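PDB 2W40: glycerol kinase, putative from Plasmodium falciparum, which probably catalyses the ATP-dependent phosphorylation of glycerol to sn-glycerol 3-phosphate, the single step that feeds glycerol into its degradation pathway. Local coordinates for residues C[388-393]-C[487-492]; C[427-432]-C[478-483]; C[347-352]-C[367-372]; C[362-367]-C[497-502]. One frame throughout, in Å; residues are numbered along the deposited sequence.

Contact 1: C[388-393]-C[487-492]. With EDO (1,2-ethanediol), chain B.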
loop_
_atom_site.group_PDB
_atom_site.type_symbol
_atom_site.label_atom_id
_atom_site.label_comp_id
_atom_site.label_asym_id
_atom_site.label_seq_id
_atom_site.Cartn_x
_atom_site.Cartn_y
_atom_site.Cartn_z
ATOM N N ILE C 388 8.405 -10.938 6.101
ATOM C CA ILE C 388 9.123 -12.201 5.847
ATOM C C ILE C 388 9.515 -12.840 7.163
ATOM O O ILE C 388 9.269 -14.035 7.401
ATOM C CB ILE C 388 10.298 -12.008 4.854
ATOM C CG1 ILE C 388 9.838 -11.342 3.514
ATOM C CG2 ILE C 388 11.092 -13.356 4.658
ATOM C CD1 ILE C 388 10.985 -10.970 2.575
ATOM N N ALA C 389 10.209 -12.044 8.004
ATOM C CA ALA C 389 10.631 -12.503 9.323
ATOM C C ALA C 389 9.532 -12.986 10.202
ATOM O O ALA C 389 9.619 -14.083 10.767
ATOM C CB ALA C 389 11.512 -11.434 10.013
ATOM N N PHE C 390 8.436 -12.194 10.257
ATOM C CA PHE C 390 7.287 -12.656 11.039
ATOM C C PHE C 390 6.696 -13.985 10.579
ATOM O O PHE C 390 6.292 -14.804 11.405
ATOM C CB PHE C 390 6.217 -11.567 11.041
ATOM C CG PHE C 390 6.553 -10.369 11.902
ATOM C CD1 PHE C 390 6.798 -10.486 13.294
ATOM C CD2 PHE C 390 6.649 -9.108 11.321
ATOM C CE1 PHE C 390 7.092 -9.328 14.052
ATOM C CE2 PHE C 390 6.932 -7.999 12.081
ATOM C CZ PHE C 390 7.200 -8.130 13.434
ATOM N N GLN C 391 6.634 -14.165 9.264
ATOM C CA GLN C 391 6.156 -15.442 8.744
ATOM C C GLN C 391 7.126 -16.614 9.093
ATOM O O GLN C 391 6.692 -17.736 9.455
ATOM C CB GLN C 391 5.977 -15.315 7.212
ATOM C CG GLN C 391 4.704 -14.547 6.779
ATOM C CD GLN C 391 4.651 -14.471 5.298
ATOM O OE1 GLN C 391 4.045 -15.303 4.667
ATOM N NE2 GLN C 391 5.365 -13.483 4.709
ATOM N N LEU C 392 8.426 -16.330 8.977
ATOM C CA LEU C 392 9.418 -17.330 9.289
ATOM C C LEU C 392 9.315 -17.746 10.748
ATOM O O LEU C 392 9.454 -18.908 11.095
ATOM C CB LEU C 392 10.786 -16.790 8.890
ATOM C CG LEU C 392 11.857 -17.877 8.984
ATOM C CD1 LEU C 392 11.604 -19.123 8.080
ATOM C CD2 LEU C 392 13.245 -17.258 8.783
ATOM N N ASN C 393 9.051 -16.781 11.636
ATOM C CA ASN C 393 8.898 -17.074 13.056
ATOM C C ASN C 393 7.755 -18.042 13.332
ATOM O O ASN C 393 7.869 -18.972 14.128
ATOM C CB ASN C 393 8.658 -15.784 13.794
ATOM C CG ASN C 393 8.517 -16.010 15.279
ATOM O OD1 ASN C 393 9.333 -16.716 15.896
ATOM N ND2 ASN C 393 7.512 -15.327 15.902
ATOM N N LYS C 487 6.009 -7.689 21.842
ATOM C CA LYS C 487 5.225 -6.557 21.411
ATOM C C LYS C 487 5.109 -6.549 19.889
ATOM O O LYS C 487 4.025 -6.381 19.378
ATOM C CB LYS C 487 5.841 -5.252 21.860
ATOM C CG LYS C 487 5.015 -4.083 21.524
ATOM C CD LYS C 487 5.426 -2.886 22.391
ATOM C CE LYS C 487 4.857 -1.515 21.853
ATOM N NZ LYS C 487 4.957 -0.351 22.929
ATOM N N LYS C 488 6.242 -6.698 19.201
ATOM C CA LYS C 488 6.251 -6.673 17.729
ATOM C C LYS C 488 5.413 -7.829 17.155
ATOM O O LYS C 488 4.727 -7.654 16.146
ATOM C CB LYS C 488 7.698 -6.765 17.224
ATOM C CG LYS C 488 8.390 -5.466 17.454
ATOM C CD LYS C 488 9.741 -5.394 16.718
ATOM C CE LYS C 488 10.317 -3.999 16.676
ATOM N NZ LYS C 488 9.568 -3.204 15.594
ATOM N N THR C 489 5.543 -9.005 17.744
ATOM C CA THR C 489 4.857 -10.226 17.237
ATOM C C THR C 489 3.390 -10.062 17.500
ATOM O O THR C 489 2.573 -10.487 16.714
ATOM C CB THR C 489 5.453 -11.509 17.721
ATOM O OG1 THR C 489 5.299 -11.625 19.087
ATOM C CG2 THR C 489 6.913 -11.553 17.461
ATOM N N SER C 490 3.029 -9.416 18.598
ATOM C CA SER C 490 1.576 -9.051 18.820
ATOM C C SER C 490 1.018 -8.098 17.737
ATOM O O SER C 490 -0.147 -8.246 17.266
ATOM C CB SER C 490 1.419 -8.469 20.245
ATOM O OG SER C 490 0.154 -7.794 20.307
ATOM N N GLU C 491 1.796 -7.100 17.335
ATOM C CA GLU C 491 1.430 -6.198 16.329
ATOM C C GLU C 491 1.194 -6.949 15.006
ATOM O O GLU C 491 0.215 -6.683 14.306
ATOM C CB GLU C 491 2.426 -5.090 16.100
ATOM C CG GLU C 491 2.421 -4.136 17.301
ATOM C CD GLU C 491 3.659 -3.245 17.466
ATOM O OE1 GLU C 491 4.734 -3.298 16.728
ATOM O OE2 GLU C 491 3.537 -2.450 18.443
ATOM N N TRP C 492 2.136 -7.832 14.644
ATOM C CA TRP C 492 1.984 -8.645 13.469
ATOM C C TRP C 492 0.718 -9.495 13.510
ATOM O O TRP C 492 -0.137 -9.554 12.592
ATOM C CB TRP C 492 3.184 -9.532 13.381
ATOM C CG TRP C 492 3.040 -10.649 12.378
ATOM C CD1 TRP C 492 2.794 -11.960 12.672
ATOM C CD2 TRP C 492 3.035 -10.557 10.944
ATOM N NE1 TRP C 492 2.634 -12.679 11.534
ATOM C CE2 TRP C 492 2.856 -11.859 10.464
ATOM C CE3 TRP C 492 3.285 -9.543 10.045
ATOM C CZ2 TRP C 492 2.804 -12.173 9.105
ATOM C CZ3 TRP C 492 3.260 -9.859 8.681
ATOM C CH2 TRP C 492 3.065 -11.164 8.248
HETATM C C1 EDO B . 6.594 -4.384 13.751
HETATM O O1 EDO B . 8.026 -4.580 13.656
HETATM C C2 EDO B . 6.263 -2.917 13.401
HETATM O O2 EDO B . 6.856 -1.997 14.371
#
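W492 extends its indole with CG anti to the backbone N (chi1 167°), while F390 turns its ring beside its own backbone N (chi1 -73°), and the two side chains run alongside one another, pointing opposite ways. They join two helices of the C-terminal half of this FGGY kinase, of the sugar kinase/Hsp70/actin superfamily; the helices cross at nearly a right angle. The ring planes lie only 11° apart but are offset until almost none of one ring lies above the other, and each ring is covered by the other residue's methylene. F390 CB sits over the pyrrole part of the indole, 3.3 Å from W492 CD2, and W492 CB lies over the centre of the phenyl ring, 3.8 Å from its centroid: a reciprocal pair of CH-pi contacts. Q391 CG adds a contact of 3.8 Å to W492 CZ2. The indole is held by a hydrogen bond from its NE1 to E394. N393, whose ND2 touches T489 CG2 at 4.1 Å, bonds through OD1 to R485. F390 CE1 reaches K488 O at 3.6 Å. Past the phenyl edge lies an ethanediol, probably from the crystallisation liquor, whose O1 is 2.8 Å from K488 NZ, its hydrogen-bond donor.

Contact 2: C[427-432]-C[478-483]; sequences NSDIIN and SKMDDK. With EDO (1,2-ethanediol), chain D.
D429 and S478 bring their CA atoms within 4.3 Å where the last turn of helix 421-431 passes the irregular run that leads into helix 482-500. N432, just past the helix, is the first residue to leave helical angles, with positive phi. The D429 side chain carries the contact: with CG beside its own backbone N (chi1 -75°), it lifts OD1 to the amide of K479. That hydrogen bond is 2.8 Å from K479 N to D429 OD1 and almost straight at 176°, with the donor on the syn side of the carboxylate and tilted from its plane. The same oxygen also accepts from Q425 NE2, so it has two donors. S478 OG accepts from M480 N at 3.2 Å, an ST turn that shapes the run beside the carboxylate. M480 lays its CB against the acid, 3.6 Å from D429 CG, and its chain runs nearly perpendicular to the aspartate before SD meets I430 CD1 at 3.8 Å. The hydroxyl of S428 turns instead to T433 O. Beside the exposed N432, an ethanediol, probably from the crystallisation liquor, links the segments: S478 N donates to its O2 at 2.9 Å, and its O1 donates to N432 OD1 at 2.7 Å. The contact is therefore a polar grip beside an apolar one. An acceptor held by two N-H donors probably favours the charged carboxylate, and M480 shields one side of that group while continuing onto the isoleucine that packs towards helices 377-403 and 482-500.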
loop_
_atom_site.group_PDB
_atom_site.type_symbol
_atom_site.label_atom_id
_atom_site.label_comp_id
_atom_site.label_asym_id
_atom_site.label_seq_id
_atom_site.Cartn_x
_atom_site.Cartn_y
_atom_site.Cartn_z
ATOM N N ASN C 427 15.609 -10.817 11.371
ATOM C CA ASN C 427 15.174 -12.228 11.365
ATOM C C ASN C 427 15.613 -12.960 12.618
ATOM O O ASN C 427 14.855 -13.621 13.300
ATOM C CB ASN C 427 15.720 -12.981 10.106
ATOM C CG ASN C 427 14.848 -12.777 8.873
ATOM O OD1 ASN C 427 14.147 -13.709 8.456
ATOM N ND2 ASN C 427 14.866 -11.575 8.301
ATOM N N SER C 428 16.913 -12.791 12.971
ATOM C CA SER C 428 17.457 -13.495 14.157
ATOM C C SER C 428 16.760 -13.038 15.420
ATOM O O SER C 428 16.364 -13.889 16.240
ATOM C CB SER C 428 18.960 -13.266 14.295
ATOM O OG SER C 428 19.439 -13.987 15.424
ATOM N N ASP C 429 16.514 -11.703 15.507
ATOM C CA ASP C 429 15.804 -11.080 16.598
ATOM C C ASP C 429 14.354 -11.676 16.720
ATOM O O ASP C 429 13.908 -12.174 17.798
ATOM C CB ASP C 429 15.705 -9.604 16.419
ATOM C CG ASP C 429 16.951 -8.862 16.688
ATOM O OD1 ASP C 429 17.936 -9.458 17.184
ATOM O OD2 ASP C 429 16.941 -7.624 16.399
ATOM N N ILE C 430 13.623 -11.673 15.627
ATOM C CA ILE C 430 12.196 -12.099 15.719
ATOM C C ILE C 430 12.034 -13.596 15.848
ATOM O O ILE C 430 11.170 -14.044 16.624
ATOM C CB ILE C 430 11.414 -11.591 14.566
ATOM C CG1 ILE C 430 11.277 -10.086 14.622
ATOM C CG2 ILE C 430 9.994 -12.294 14.381
ATOM C CD1 ILE C 430 10.607 -9.411 15.904
ATOM N N ILE C 431 12.814 -14.390 15.126
ATOM C CA ILE C 431 12.727 -15.894 15.266
ATOM C C ILE C 431 13.450 -16.431 16.505
ATOM O O ILE C 431 13.351 -17.663 16.747
ATOM C CB ILE C 431 13.139 -16.672 13.979
ATOM C CG1 ILE C 431 14.667 -16.727 13.758
ATOM C CG2 ILE C 431 12.452 -16.051 12.733
ATOM C CD1 ILE C 431 15.165 -17.451 12.499
ATOM N N ASN C 432 14.193 -15.537 17.194
ATOM C CA ASN C 432 15.056 -15.830 18.363
ATOM C C ASN C 432 15.970 -17.115 18.175
ATOM O O ASN C 432 15.941 -18.052 18.999
ATOM C CB ASN C 432 14.220 -15.936 19.595
ATOM C CG ASN C 432 15.067 -15.855 20.939
ATOM O OD1 ASN C 432 16.181 -15.306 20.998
ATOM N ND2 ASN C 432 14.536 -16.546 21.982
ATOM N N SER C 478 20.329 -13.188 18.341
ATOM C CA SER C 478 19.352 -12.167 18.757
ATOM C C SER C 478 19.932 -11.109 19.686
ATOM O O SER C 478 20.644 -11.451 20.639
ATOM C CB SER C 478 18.184 -12.812 19.485
ATOM O OG SER C 478 17.309 -11.795 19.959
ATOM N N LYS C 479 19.575 -9.852 19.383
ATOM C CA LYS C 479 19.946 -8.657 20.183
ATOM C C LYS C 479 18.677 -7.996 20.756
ATOM O O LYS C 479 18.734 -6.956 21.389
ATOM C CB LYS C 479 20.743 -7.685 19.334
ATOM C CG LYS C 479 22.133 -8.156 19.067
ATOM C CD LYS C 479 22.759 -7.097 18.234
ATOM C CE LYS C 479 24.197 -7.462 17.867
ATOM N NZ LYS C 479 25.018 -6.321 17.413
ATOM N N MET C 480 17.533 -8.667 20.679
ATOM C CA MET C 480 16.250 -8.075 20.994
ATOM C C MET C 480 15.722 -8.706 22.262
ATOM O O MET C 480 15.781 -9.949 22.396
ATOM C CB MET C 480 15.266 -8.279 19.794
ATOM C CG MET C 480 13.853 -7.697 20.077
ATOM S SD MET C 480 12.721 -7.952 18.658
ATOM C CE MET C 480 13.270 -6.733 17.442
ATOM N N ASP C 481 15.188 -7.852 23.142
ATOM C CA ASP C 481 14.551 -8.153 24.456
ATOM C C ASP C 481 13.288 -9.011 24.218
ATOM O O ASP C 481 12.586 -8.784 23.205
ATOM C CB ASP C 481 14.098 -6.755 25.022
ATOM C CG ASP C 481 13.573 -6.777 26.386
ATOM O OD1 ASP C 481 14.237 -7.260 27.309
ATOM O OD2 ASP C 481 12.438 -6.347 26.571
ATOM N N ASP C 482 12.929 -9.936 25.132
ATOM C CA ASP C 482 11.694 -10.621 24.967
ATOM C C ASP C 482 10.481 -9.715 25.034
ATOM O O ASP C 482 9.473 -9.939 24.308
ATOM C CB ASP C 482 11.460 -11.852 25.834
ATOM C CG ASP C 482 10.309 -12.775 25.203
ATOM O OD1 ASP C 482 9.364 -12.987 26.017
ATOM O OD2 ASP C 482 10.301 -13.177 23.899
ATOM N N LYS C 483 10.599 -8.600 25.731
ATOM C CA LYS C 483 9.492 -7.628 25.788
ATOM C C LYS C 483 9.195 -7.021 24.402
ATOM O O LYS C 483 7.987 -6.954 23.954
ATOM C CB LYS C 483 9.728 -6.498 26.863
HETATM C C1 EDO D . 18.971 -17.232 20.731
HETATM O O1 EDO D . 18.648 -16.170 21.616
HETATM C C2 EDO D . 19.153 -16.569 19.391
HETATM O O2 EDO D . 20.439 -15.979 19.262
#

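Contact 3: C[347-352]-C[367-372]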
loop_
_atom_site.group_PDB
_atom_site.type_symbol
_atom_site.label_atom_id
_atom_site.label_comp_id
_atom_site.label_asym_id
_atom_site.label_seq_id
_atom_site.Cartn_x
_atom_site.Cartn_y
_atom_site.Cartn_z
ATOM N N ILE C 347 2.460 -2.245 9.103
ATOM C CA ILE C 347 2.613 -3.653 8.940
ATOM C C ILE C 347 2.139 -3.978 7.573
ATOM O O ILE C 347 1.081 -3.498 7.119
ATOM C CB ILE C 347 1.838 -4.488 10.014
ATOM C CG1 ILE C 347 2.312 -4.106 11.398
ATOM C CG2 ILE C 347 1.858 -5.986 9.705
ATOM C CD1 ILE C 347 1.512 -4.507 12.465
ATOM N N PHE C 348 2.858 -4.865 6.957
ATOM C CA PHE C 348 2.557 -5.343 5.569
ATOM C C PHE C 348 2.422 -6.852 5.647
ATOM O O PHE C 348 3.423 -7.533 5.861
ATOM C CB PHE C 348 3.691 -4.936 4.608
ATOM C CG PHE C 348 3.349 -4.952 3.122
ATOM C CD1 PHE C 348 3.950 -4.053 2.295
ATOM C CD2 PHE C 348 2.531 -5.875 2.546
ATOM C CE1 PHE C 348 3.728 -4.078 0.964
ATOM C CE2 PHE C 348 2.229 -5.842 1.219
ATOM C CZ PHE C 348 2.870 -4.948 0.406
ATOM N N VAL C 349 1.202 -7.357 5.463
ATOM C CA VAL C 349 0.996 -8.783 5.482
ATOM C C VAL C 349 1.180 -9.234 4.036
ATOM O O VAL C 349 0.303 -8.985 3.249
ATOM C CB VAL C 349 -0.383 -9.202 6.064
ATOM C CG1 VAL C 349 -0.587 -10.710 5.979
ATOM C CG2 VAL C 349 -0.590 -8.652 7.462
ATOM N N PRO C 350 2.369 -9.806 3.676
ATOM C CA PRO C 350 2.744 -10.024 2.261
ATOM C C PRO C 350 2.079 -11.370 1.807
ATOM O O PRO C 350 2.615 -12.522 2.100
ATOM C CB PRO C 350 4.300 -10.154 2.304
ATOM C CG PRO C 350 4.705 -9.885 3.742
ATOM C CD PRO C 350 3.446 -10.257 4.549
ATOM N N ALA C 351 0.877 -11.234 1.309
ATOM C CA ALA C 351 -0.060 -12.412 1.069
ATOM C C ALA C 351 -0.609 -12.281 -0.356
ATOM O O ALA C 351 -1.752 -12.560 -0.604
ATOM C CB ALA C 351 -1.167 -12.565 2.102
ATOM N N PHE C 352 0.259 -11.890 -1.282
ATOM C CA PHE C 352 -0.206 -11.635 -2.652
ATOM C C PHE C 352 -0.827 -12.892 -3.264
ATOM O O PHE C 352 -1.780 -12.805 -4.070
ATOM C CB PHE C 352 0.871 -11.142 -3.553
ATOM C CG PHE C 352 1.409 -9.807 -3.230
ATOM C CD1 PHE C 352 0.750 -8.670 -3.605
ATOM C CD2 PHE C 352 2.620 -9.668 -2.482
ATOM C CE1 PHE C 352 1.233 -7.441 -3.314
ATOM C CE2 PHE C 352 3.075 -8.476 -2.190
ATOM C CZ PHE C 352 2.372 -7.351 -2.580
ATOM N N SER C 367 -2.010 -6.969 2.309
ATOM C CA SER C 367 -2.678 -5.894 3.056
ATOM C C SER C 367 -1.615 -5.025 3.725
ATOM O O SER C 367 -0.620 -5.515 4.206
ATOM C CB SER C 367 -3.519 -6.513 4.150
ATOM O OG SER C 367 -4.385 -7.469 3.524
ATOM N N ILE C 368 -1.817 -3.709 3.724
ATOM C CA ILE C 368 -0.932 -2.727 4.402
ATOM C C ILE C 368 -1.729 -1.960 5.420
ATOM O O ILE C 368 -2.844 -1.497 5.104
ATOM C CB ILE C 368 -0.263 -1.725 3.404
ATOM C CG1 ILE C 368 0.459 -2.440 2.293
ATOM C CG2 ILE C 368 0.783 -0.840 4.135
ATOM C CD1 ILE C 368 1.061 -1.613 1.187
ATOM N N TYR C 369 -1.214 -1.890 6.654
ATOM C CA TYR C 369 -1.872 -1.213 7.743
ATOM C C TYR C 369 -0.993 -0.152 8.364
ATOM O O TYR C 369 0.228 -0.232 8.310
ATOM C CB TYR C 369 -2.188 -2.216 8.866
ATOM C CG TYR C 369 -3.016 -3.357 8.418
ATOM C CD1 TYR C 369 -4.399 -3.234 8.400
ATOM C CD2 TYR C 369 -2.460 -4.575 7.989
ATOM C CE1 TYR C 369 -5.225 -4.289 7.969
ATOM C CE2 TYR C 369 -3.334 -5.660 7.623
ATOM C CZ TYR C 369 -4.665 -5.459 7.548
ATOM O OH TYR C 369 -5.482 -6.488 7.159
ATOM N N GLY C 370 -1.630 0.841 8.990
ATOM C CA GLY C 370 -0.913 1.729 9.882
ATOM C C GLY C 370 -0.322 2.963 9.313
ATOM O O GLY C 370 0.417 3.682 10.027
ATOM N N MET C 371 -0.639 3.267 8.046
ATOM C CA MET C 371 -0.013 4.423 7.363
ATOM C C MET C 371 -0.583 5.782 7.807
ATOM O O MET C 371 -1.778 5.958 8.088
ATOM C CB MET C 371 -0.110 4.261 5.843
ATOM C CG MET C 371 0.384 2.928 5.281
ATOM S SD MET C 371 0.496 2.903 3.519
ATOM C CE MET C 371 -1.252 2.822 3.054
ATOM N N THR C 372 0.347 6.728 7.865
ATOM C CA THR C 372 0.086 8.109 8.067
ATOM C C THR C 372 0.685 8.962 6.942
ATOM O O THR C 372 1.409 8.442 6.064
ATOM C CB THR C 372 0.618 8.579 9.471
ATOM O OG1 THR C 372 2.042 8.442 9.558
ATOM C CG2 THR C 372 -0.151 7.813 10.648
#
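Strand segments 347-349 and 367-371 run antiparallel, their axes 4.8 Å apart and their directions at 167°, so that I347 with Y369 and V349 with S367 form hydrogen-bonded pairs around the non-hydrogen-bonded pair of F348 and I368. Four backbone bonds join them. The shortest runs from Y369 N to I347 O at 2.8 Å. The longest, from S367 N to V349 O, is 3.2 Å. On one face of this small sheet F348 and I368 pack together. F348 stretches out with CG anti to its backbone N (chi1 -161°), bringing its ring under the isoleucine: I368 CG1 stands 3.7 Å from the ring centroid and 3° off the normal, a CH-pi contact over the face, while I368 CD1 comes 3.6 Å from F348 CE1. The other face carries I347, V349, S367 and Y369. There the tyrosine ring presents its edge, Y369 CE2 lying 4.1 Å from V349 CG2, and its hydroxyl bonds to T499. Beyond V349, P350 centres an inverse gamma turn. Helix 377-403 covers the F348 side with I380, A383 and L384, whereas A495, R498 and T499 of helix 482-500 lie against the side of I347, V349 and Y369. The sheet also continues into the second subunit: I368 and M371 pair antiparallel with a strand of that chain, and Y369 meets Y369 of the neighbouring subunit ring to ring. This places the two strands at the dimer interface, with helices of their own subunit on both faces.

Contact 4: C[362-367]-C[497-502]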
loop_
_atom_site.group_PDB
_atom_site.type_symbol
_atom_site.label_atom_id
_atom_site.label_comp_id
_atom_site.label_asym_id
_atom_site.label_seq_id
_atom_site.Cartn_x
_atom_site.Cartn_y
_atom_site.Cartn_z
ATOM N N SER C 362 -5.690 -19.458 1.606
ATOM C CA SER C 362 -5.621 -19.021 0.211
ATOM C C SER C 362 -6.539 -17.786 -0.026
ATOM O O SER C 362 -6.457 -17.207 -1.073
ATOM C CB SER C 362 -6.203 -20.162 -0.738
ATOM O OG SER C 362 -7.524 -20.559 -0.356
ATOM N N ASP C 363 -7.457 -17.529 0.920
ATOM C CA ASP C 363 -8.338 -16.325 0.924
ATOM C C ASP C 363 -7.643 -15.036 1.384
ATOM O O ASP C 363 -8.143 -13.944 1.164
ATOM C CB ASP C 363 -9.588 -16.574 1.760
ATOM C CG ASP C 363 -9.310 -16.957 3.175
ATOM O OD1 ASP C 363 -8.309 -17.629 3.528
ATOM O OD2 ASP C 363 -10.247 -16.678 3.977
ATOM N N ALA C 364 -6.458 -15.149 1.977
ATOM C CA ALA C 364 -5.654 -13.970 2.335
ATOM C C ALA C 364 -5.234 -13.230 1.073
ATOM O O ALA C 364 -4.838 -13.836 0.099
ATOM C CB ALA C 364 -4.443 -14.382 3.162
ATOM N N ARG C 365 -5.165 -11.904 1.199
ATOM C CA ARG C 365 -4.586 -11.058 0.149
ATOM C C ARG C 365 -3.602 -10.116 0.803
ATOM O O ARG C 365 -3.637 -9.899 2.045
ATOM C CB ARG C 365 -5.713 -10.294 -0.532
ATOM C CG ARG C 365 -6.778 -11.146 -1.204
ATOM C CD ARG C 365 -6.234 -11.858 -2.336
ATOM N NE ARG C 365 -7.322 -12.576 -3.010
ATOM C CZ ARG C 365 -7.630 -13.851 -2.824
ATOM N NH1 ARG C 365 -6.877 -14.594 -2.079
ATOM N NH2 ARG C 365 -8.647 -14.408 -3.485
ATOM N N ALA C 366 -2.723 -9.510 0.026
ATOM C CA ALA C 366 -1.696 -8.634 0.587
ATOM C C ALA C 366 -2.371 -7.369 1.074
ATOM O O ALA C 366 -3.258 -6.798 0.424
ATOM C CB ALA C 366 -0.592 -8.326 -0.444
ATOM N N SER C 367 -2.010 -6.969 2.309
ATOM C CA SER C 367 -2.678 -5.894 3.056
ATOM C C SER C 367 -1.615 -5.025 3.725
ATOM O O SER C 367 -0.620 -5.515 4.206
ATOM C CB SER C 367 -3.519 -6.513 4.150
ATOM O OG SER C 367 -4.385 -7.469 3.524
ATOM N N GLU C 497 -4.712 -11.047 11.862
ATOM C CA GLU C 497 -6.148 -11.268 12.255
ATOM C C GLU C 497 -7.038 -10.365 11.439
ATOM O O GLU C 497 -8.142 -10.788 10.995
ATOM C CB GLU C 497 -6.316 -11.045 13.761
ATOM C CG GLU C 497 -7.637 -11.446 14.260
ATOM C CD GLU C 497 -7.712 -11.413 15.797
ATOM O OE1 GLU C 497 -6.671 -11.047 16.452
ATOM O OE2 GLU C 497 -8.837 -11.736 16.296
ATOM N N ARG C 498 -6.696 -9.070 11.322
ATOM C CA ARG C 498 -7.468 -8.081 10.514
ATOM C C ARG C 498 -7.587 -8.609 9.091
ATOM O O ARG C 498 -8.645 -8.466 8.438
ATOM C CB ARG C 498 -6.858 -6.660 10.441
ATOM C CG ARG C 498 -6.859 -5.910 11.665
ATOM C CD ARG C 498 -6.318 -4.542 11.430
ATOM N NE ARG C 498 -5.931 -4.059 12.738
ATOM C CZ ARG C 498 -6.830 -3.746 13.690
ATOM N NH1 ARG C 498 -8.118 -3.571 13.408
ATOM N NH2 ARG C 498 -6.402 -3.407 14.905
ATOM N N THR C 499 -6.518 -9.166 8.572
ATOM C CA THR C 499 -6.469 -9.627 7.177
ATOM C C THR C 499 -7.370 -10.893 6.928
ATOM O O THR C 499 -7.873 -11.146 5.840
ATOM C CB THR C 499 -5.001 -9.957 6.831
ATOM O OG1 THR C 499 -4.230 -8.776 7.063
ATOM C CG2 THR C 499 -4.859 -10.471 5.347
ATOM N N LEU C 500 -7.515 -11.702 7.955
ATOM C CA LEU C 500 -8.157 -13.058 7.880
ATOM C C LEU C 500 -9.587 -13.080 8.417
ATOM O O LEU C 500 -10.310 -14.046 8.144
ATOM C CB LEU C 500 -7.285 -14.074 8.630
ATOM C CG LEU C 500 -5.885 -14.400 8.065
ATOM C CD1 LEU C 500 -5.228 -15.469 8.911
ATOM C CD2 LEU C 500 -5.931 -14.858 6.613
ATOM N N ILE C 501 -9.965 -12.136 9.258
ATOM C CA ILE C 501 -11.281 -12.186 9.913
ATOM C C ILE C 501 -12.409 -12.258 8.866
ATOM O O ILE C 501 -12.375 -11.631 7.802
ATOM C CB ILE C 501 -11.458 -11.042 10.992
ATOM C CG1 ILE C 501 -12.675 -11.294 11.887
ATOM C CG2 ILE C 501 -11.517 -9.755 10.305
ATOM C CD1 ILE C 501 -12.675 -10.472 13.136
ATOM N N GLN C 502 -13.366 -13.130 9.151
ATOM C CA GLN C 502 -14.508 -13.357 8.291
ATOM C C GLN C 502 -15.626 -12.419 8.714
ATOM O O GLN C 502 -16.021 -12.389 9.891
ATOM C CB GLN C 502 -14.940 -14.850 8.375
ATOM C CG GLN C 502 -13.983 -15.824 7.721
ATOM C CD GLN C 502 -13.637 -15.393 6.339
ATOM O OE1 GLN C 502 -12.639 -14.649 6.118
ATOM N NE2 GLN C 502 -14.485 -15.773 5.378
HETATM O O HOH W 1 -7.201 -10.716 3.084
#
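T499, L500 and Q502, at the end of helix 482-500, meet the loop that leads into strand 366-371. T499 comes first and buries the most surface. Its CG2, anti to the backbone N, enters the bend of the loop, 3.5 Å from S367 OG and 3.6 Å from R365 O, while OG1, on the other branch (chi1 -57°) and facing Y369, turns back to bond A495 O in its own helix. The carbonyl of T499 is joined to the loop through a water, which donates to T499 O at 2.9 Å and accepts from R365 N at 3.0 Å, so the two backbones are linked where they do not bond directly. L500 follows, ending the helix; its CD2 packs on A364 CB at 3.8 Å, and its carbonyl accepts from R361 NH2. I501 then leaves helical geometry, and Q502 folds back at its second torsion, bringing its side chain towards D363, whose carboxylate forms a salt bridge with R361. Across from them the loop is held in shape by R365, whose NH1 donates to S362 O at 2.8 Å, within the guanidinium plane, and to A364 O at 3.1 Å from above that carbonyl's plane. Its NH2 makes a salt bridge to E111 of helix 111-118. Beyond the loop, A364 rests on A351 and A366 on F348 of strand 347-349, while A366 also pairs antiparallel with a strand of the second subunit. R498 NH1 bonds to I501 O of that neighbouring subunit, so the helix end lies at the dimer interface.

In the fold
From the N terminus, the chain reaches these contacts only in its C-terminal part. Contact 3 closes first, a short loop between strands 347-349 and 366-371. Contact 4 starts inside that loop, shares S367 with it and closes last, at the end of helix 482-500, so the two cross. Within its long loop lies contact 1, from helix 377-403 to the middle of helix 482-500, and within that one contact 2, from helix 421-431 to the run leading into helix 482-500. Helix 482-500 and the run before it thus tie together two helices and the small sheet. Contacts 3 and 4 also reach the second subunit, whereas contacts 1 and 2 are internal to the chain.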